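Local atomic coordinates of KLLA0C04147p (PDB entry 5H2D), a protein that binds ergosterol in the sterol-binding (ORD) domain of Osh1, an oxysterol-binding-protein relative, and probably transfers sterols between membranes. Residues P69-Q74 against F121-G126; E127-S132 against P350-L355. All coordinates share one frame; numbering follows the deposited sequence.

In the fold
Both contacts lie inside the oxysterol-binding domain, on the same side of the chain's centre, with their own centres about 9 Å apart. Contact 1 closes first along the chain, joining the N-cap of helix 72-77 to residues 121-126. The chain then runs directly into strand 128-133, where contact 2 begins; its other half, 350-355, arrives only after most of the domain's strands have been laid down and leads into helix 357-363. The two meet where Gln-74 packs on Phe-129 and Thr-353, and Ser-71 on Thr-353. Together they tie an early helix beside the bound ergosterol, the first strand of the antiparallel beta-barrel and a late loop into one buried block.

Contact 1 of 2, residues P69-Q74 against F121-G126; sequences PTSLLQ and FNPLLG
A short parallel beta bridge between Ser-71 and Phe-121 joins the N-terminal end of helix 72-77 to the end of strand 119-121, deep in the sterol-binding domain. Two nearly straight backbone bonds make it: Phe-121 N donates to Thr-70 O at 2.8 Å, and Leu-72 N returns a bond to Phe-121 O at 3.0 Å. The Phe-121 ring presents its edge to the same Thr-70 carbonyl, with CD1 3.7 Å from Thr-70 O, while CE1 reaches Pro-69 CA. Met-362 and Gln-359 of helix 357-363 also pack on this ring.

Ser-71 is the N-cap of the helix, and with Gln-74 it forms a capping box: Leu-73 N donates to Ser-71 OG at 3.1 Å, and Ser-71 N donates to Gln-74 OE1 at 3.0 Å. The hydroxyl lies anti to its own backbone nitrogen (chi1 -179°), which turns it back over the first helical turn and also against the proline ring of the other segment, OG to Pro-123 CG 3.4 Å. That ring is the apolar centre of the contact. Its CG meets Leu-73 CG at 3.7 Å, and its CD lies against CB of Leu-72. Beyond CB, the Leu-72 side chain belongs to the sterol pocket and touches the bound ergosterol.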
loop_
_atom_site.group_PDB
_atom_site.type_symbol
_atom_site.label_atom_id
_atom_site.label_comp_id
_atom_site.label_asym_id
_atom_site.label_seq_id
_atom_site.Cartn_x
_atom_site.Cartn_y
_atom_site.Cartn_z
ATOM N N PRO A 69 8.295 1.886 13.396
ATOM C CA PRO A 69 9.016 0.640 13.080
ATOM C C PRO A 69 8.331 -0.194 12.016
ATOM O O PRO A 69 8.205 -1.413 12.141
ATOM C CB PRO A 69 9.032 -0.099 14.421
ATOM C CG PRO A 69 7.731 0.318 15.037
ATOM C CD PRO A 69 7.584 1.785 14.683
ATOM N N THR A 70 7.887 0.451 10.952
ATOM C CA THR A 70 7.440 -0.245 9.762
ATOM C C THR A 70 8.299 0.248 8.616
ATOM O O THR A 70 8.882 1.323 8.693
ATOM C CB THR A 70 5.976 0.042 9.433
ATOM O OG1 THR A 70 5.835 1.439 9.132
ATOM C CG2 THR A 70 5.070 -0.324 10.620
ATOM N N SER A 71 8.366 -0.534 7.551
ATOM C CA SER A 71 9.071 -0.127 6.343
ATOM C C SER A 71 8.106 0.534 5.363
ATOM O O SER A 71 6.907 0.257 5.369
ATOM C CB SER A 71 9.721 -1.349 5.681
ATOM O OG SER A 71 10.437 -1.008 4.499
ATOM N N LEU A 72 8.636 1.420 4.508
ATOM C CA LEU A 72 7.828 1.844 3.366
ATOM C C LEU A 72 7.265 0.632 2.615
ATOM O O LEU A 72 6.124 0.664 2.129
ATOM C CB LEU A 72 8.652 2.740 2.432
ATOM C CG LEU A 72 8.055 4.104 2.059
ATOM C CD1 LEU A 72 6.776 3.941 1.273
ATOM C CD2 LEU A 72 7.824 4.943 3.310
ATOM N N LEU A 73 8.036 -0.464 2.538
ATOM C CA LEU A 73 7.553 -1.671 1.863
ATOM C C LEU A 73 6.297 -2.220 2.520
ATOM O O LEU A 73 5.430 -2.779 1.839
ATOM C CB LEU A 73 8.640 -2.756 1.874
ATOM C CG LEU A 73 9.976 -2.421 1.228
ATOM C CD1 LEU A 73 10.911 -3.644 1.220
ATOM C CD2 LEU A 73 9.739 -1.916 -0.181
ATOM N N GLN A 74 6.197 -2.089 3.840
ATOM C CA GLN A 74 5.042 -2.585 4.570
ATOM C C GLN A 74 3.892 -1.587 4.560
ATOM O O GLN A 74 2.731 -1.999 4.506
ATOM C CB GLN A 74 5.477 -2.944 5.993
ATOM C CG GLN A 74 6.446 -4.141 5.988
ATOM C CD GLN A 74 7.198 -4.309 7.281
ATOM O OE1 GLN A 74 7.527 -3.336 7.951
ATOM N NE2 GLN A 74 7.500 -5.564 7.635
ATOM N N PHE A 121 10.536 3.368 7.886
ATOM C CA PHE A 121 11.911 3.131 7.467
ATOM C C PHE A 121 12.056 3.281 5.957
ATOM O O PHE A 121 11.207 2.836 5.172
ATOM C CB PHE A 121 12.385 1.739 7.900
ATOM C CG PHE A 121 12.952 1.708 9.286
ATOM C CD1 PHE A 121 12.110 1.763 10.390
ATOM C CD2 PHE A 121 14.322 1.622 9.487
ATOM C CE1 PHE A 121 12.634 1.740 11.688
ATOM C CE2 PHE A 121 14.848 1.602 10.779
ATOM C CZ PHE A 121 14.013 1.667 11.873
ATOM N N ASN A 122 13.149 3.907 5.551
ATOM C CA ASN A 122 13.531 3.982 4.158
ATOM C C ASN A 122 14.172 2.642 3.799
ATOM O O ASN A 122 15.234 2.309 4.342
ATOM C CB ASN A 122 14.492 5.164 3.978
ATOM C CG ASN A 122 14.792 5.472 2.526
ATOM O OD1 ASN A 122 14.090 5.030 1.628
ATOM N ND2 ASN A 122 15.846 6.251 2.296
ATOM N N PRO A 123 13.557 1.829 2.935
ATOM C CA PRO A 123 14.079 0.475 2.710
ATOM C C PRO A 123 15.464 0.518 2.086
ATOM O O PRO A 123 15.779 1.405 1.286
ATOM C CB PRO A 123 13.053 -0.155 1.761
ATOM C CG PRO A 123 11.808 0.688 1.917
ATOM C CD PRO A 123 12.349 2.088 2.129
ATOM N N LEU A 124 16.300 -0.441 2.479
ATOM C CA LEU A 124 17.609 -0.551 1.844
ATOM C C LEU A 124 17.442 -0.978 0.392
ATOM O O LEU A 124 16.466 -1.635 0.018
ATOM C CB LEU A 124 18.488 -1.555 2.589
ATOM C CG LEU A 124 18.710 -1.263 4.072
ATOM C CD1 LEU A 124 19.597 -2.335 4.677
ATOM C CD2 LEU A 124 19.335 0.108 4.295
ATOM N N LEU A 125 18.405 -0.586 -0.443
ATOM C CA LEU A 125 18.398 -1.054 -1.823
ATOM C C LEU A 125 18.474 -2.580 -1.847
ATOM O O LEU A 125 19.389 -3.171 -1.266
ATOM C CB LEU A 125 19.568 -0.435 -2.588
ATOM C CG LEU A 125 19.633 -0.784 -4.081
ATOM C CD1 LEU A 125 18.400 -0.300 -4.862
ATOM C CD2 LEU A 125 20.921 -0.197 -4.663
ATOM N N GLY A 126 17.504 -3.210 -2.510
ATOM C CA GLY A 126 17.448 -4.653 -2.553
ATOM C C GLY A 126 16.657 -5.274 -1.424
ATOM O O GLY A 126 16.436 -6.492 -1.439
#

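Contact 2 of 2, residues E127-S132 against P350-L355; sequences ETFEYS and PTDTRL
Arg-354 reaches forward along strand 128-133 and clamps the carbonyl of Glu-130. From CB its chain runs extended through CG and CD to NE, which carries the guanidinium past the Asp-352 carboxylate to Phe-129. At the end, NH1 and NH2 both donate to Glu-130 O, each at 2.9 Å, and that oxygen lies close to the guanidinium plane. NH1 also makes a salt bridge to Asp-352 OD2. Arg-354 CZ lies 3.5 Å from Phe-129 CE1, which sits over one guanidinium face toward its rim, the two planes 26° apart. NH2 meets the edge of Tyr-131 at CD1, and there ring and guanidinium are almost coplanar. With an alanine here, Glu-130 O is likely to lose both of these donors, Asp-352 its charged mate and Phe-129 CE1 the group packed against it.

The two oxygens of Asp-352 divide the work. OD1 takes the backbone N of Glu-130 at 3.1 Å and a water that bridges to Thr-128 OG1; OD2 accepts from Arg-354 N as well as NH1, the two donors coming from opposite faces of the carboxylate. At the start of the strand, Thr-128 N donates to Thr-351 O in a nearly straight bond, and Thr-353 N donates to Thr-128 O at 2.9 Å. Thr-128 OG1 and Thr-351 OG1 share a hydrogen bond of 2.6 Å. Thr-353 OG1 lies 2.8 Å from Glu-127 OE1. The other oxygen of Glu-127 is held in a salt bridge by Arg-356. The whole is a single backbone bridge at Thr-128 and Asp-352, followed by an Asx turn at Asp-352 that opens the 3-10 segment 353-355, docked on the first strand of the antiparallel beta-barrel of the oxysterol-binding fold.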
loop_
_atom_site.group_PDB
_atom_site.type_symbol
_atom_site.label_atom_id
_atom_site.label_comp_id
_atom_site.label_asym_id
_atom_site.label_seq_id
_atom_site.Cartn_x
_atom_site.Cartn_y
_atom_site.Cartn_z
ATOM N N GLU A 127 16.212 -4.479 -0.453
ATOM C CA GLU A 127 15.346 -5.009 0.588
ATOM C C GLU A 127 14.060 -5.534 -0.041
ATOM O O GLU A 127 13.570 -4.998 -1.038
ATOM C CB GLU A 127 15.034 -3.921 1.616
ATOM C CG GLU A 127 14.341 -4.437 2.883
ATOM C CD GLU A 127 14.226 -3.403 4.003
ATOM O OE1 GLU A 127 13.320 -3.555 4.853
ATOM O OE2 GLU A 127 15.041 -2.463 4.060
ATOM N N THR A 128 13.529 -6.616 0.520
ATOM C CA THR A 128 12.299 -7.206 0.029
ATOM C C THR A 128 11.307 -7.364 1.171
ATOM O O THR A 128 11.669 -7.322 2.344
ATOM C CB THR A 128 12.541 -8.581 -0.614
ATOM O OG1 THR A 128 13.170 -9.447 0.349
ATOM C CG2 THR A 128 13.451 -8.457 -1.822
ATOM N N PHE A 129 10.041 -7.547 0.813
ATOM C CA PHE A 129 9.055 -7.893 1.824
ATOM C C PHE A 129 7.989 -8.764 1.178
ATOM O O PHE A 129 7.433 -8.409 0.137
ATOM C CB PHE A 129 8.432 -6.642 2.479
ATOM C CG PHE A 129 7.298 -6.964 3.443
ATOM C CD1 PHE A 129 7.553 -7.644 4.627
ATOM C CD2 PHE A 129 5.985 -6.600 3.159
ATOM C CE1 PHE A 129 6.522 -7.964 5.495
ATOM C CE2 PHE A 129 4.953 -6.911 4.037
ATOM C CZ PHE A 129 5.229 -7.596 5.204
ATOM N N GLU A 130 7.733 -9.919 1.782
ATOM C CA GLU A 130 6.675 -10.808 1.330
ATOM C C GLU A 130 5.586 -10.892 2.385
ATOM O O GLU A 130 5.845 -10.721 3.582
ATOM C CB GLU A 130 7.214 -12.210 1.059
ATOM C CG GLU A 130 7.852 -12.840 2.284
ATOM C CD GLU A 130 7.950 -14.361 2.164
ATOM O OE1 GLU A 130 7.059 -15.042 2.717
ATOM O OE2 GLU A 130 8.901 -14.842 1.494
ATOM N N TYR A 131 4.362 -11.150 1.935
ATOM C CA TYR A 131 3.239 -11.316 2.858
ATOM C C TYR A 131 2.147 -12.087 2.132
ATOM O O TYR A 131 1.582 -11.592 1.150
ATOM C CB TYR A 131 2.737 -9.955 3.342
ATOM C CG TYR A 131 1.603 -9.940 4.343
ATOM C CD1 TYR A 131 1.853 -10.118 5.701
ATOM C CD2 TYR A 131 0.297 -9.672 3.941
ATOM C CE1 TYR A 131 0.822 -10.067 6.632
ATOM C CE2 TYR A 131 -0.743 -9.610 4.867
ATOM C CZ TYR A 131 -0.472 -9.808 6.202
ATOM O OH TYR A 131 -1.493 -9.736 7.112
ATOM N N SER A 132 1.859 -13.298 2.601
ATOM C CA SER A 132 0.782 -14.090 2.028
ATOM C C SER A 132 -0.289 -14.320 3.078
ATOM O O SER A 132 -0.010 -14.371 4.280
ATOM C CB SER A 132 1.302 -15.428 1.501
ATOM O OG SER A 132 2.240 -15.224 0.459
ATOM N N PRO A 350 17.420 -13.490 2.868
ATOM C CA PRO A 350 18.090 -12.627 3.854
ATOM C C PRO A 350 17.697 -11.169 3.748
ATOM O O PRO A 350 18.033 -10.397 4.651
ATOM C CB PRO A 350 19.584 -12.812 3.546
ATOM C CG PRO A 350 19.669 -13.989 2.646
ATOM C CD PRO A 350 18.364 -14.176 1.971
ATOM N N THR A 351 17.003 -10.781 2.684
ATOM C CA THR A 351 16.625 -9.401 2.448
ATOM C C THR A 351 15.264 -9.032 3.027
ATOM O O THR A 351 14.885 -7.864 2.928
ATOM C CB THR A 351 16.600 -9.122 0.944
ATOM O OG1 THR A 351 15.729 -10.073 0.319
ATOM C CG2 THR A 351 18.015 -9.202 0.337
ATOM N N ASP A 352 14.513 -9.971 3.602
ATOM C CA ASP A 352 13.157 -9.642 4.031
ATOM C C ASP A 352 13.168 -8.652 5.192
ATOM O O ASP A 352 13.966 -8.771 6.127
ATOM C CB ASP A 352 12.372 -10.892 4.436
ATOM C CG ASP A 352 10.891 -10.592 4.648
ATOM O OD1 ASP A 352 10.146 -10.557 3.639
ATOM O OD2 ASP A 352 10.480 -10.364 5.809
ATOM N N THR A 353 12.246 -7.680 5.131
ATOM C CA THR A 353 12.135 -6.641 6.156
ATOM C C THR A 353 12.018 -7.197 7.574
ATOM O O THR A 353 12.510 -6.570 8.522
ATOM C CB THR A 353 10.922 -5.753 5.851
ATOM O OG1 THR A 353 11.083 -5.186 4.541
ATOM C CG2 THR A 353 10.770 -4.625 6.914
ATOM N N ARG A 354 11.376 -8.362 7.750
ATOM C CA ARG A 354 11.268 -8.925 9.099
ATOM C C ARG A 354 12.638 -9.158 9.725
ATOM O O ARG A 354 12.763 -9.167 10.954
ATOM C CB ARG A 354 10.485 -10.234 9.071
ATOM C CG ARG A 354 9.023 -10.053 8.748
ATOM C CD ARG A 354 8.414 -11.407 8.484
ATOM N NE ARG A 354 7.038 -11.331 8.013
ATOM C CZ ARG A 354 6.707 -11.234 6.736
ATOM N NH1 ARG A 354 7.654 -11.171 5.814
ATOM N NH2 ARG A 354 5.434 -11.215 6.378
ATOM N N LEU A 355 13.667 -9.339 8.906
ATOM C CA LEU A 355 15.016 -9.583 9.403
ATOM C C LEU A 355 15.823 -8.312 9.564
ATOM O O LEU A 355 16.989 -8.383 9.979
ATOM C CB LEU A 355 15.763 -10.532 8.461
ATOM C CG LEU A 355 15.031 -11.841 8.206
ATOM C CD1 LEU A 355 15.758 -12.711 7.189
ATOM C CD2 LEU A 355 14.829 -12.589 9.519
HETATM O O HOH W 1 11.122 -11.056 1.153
#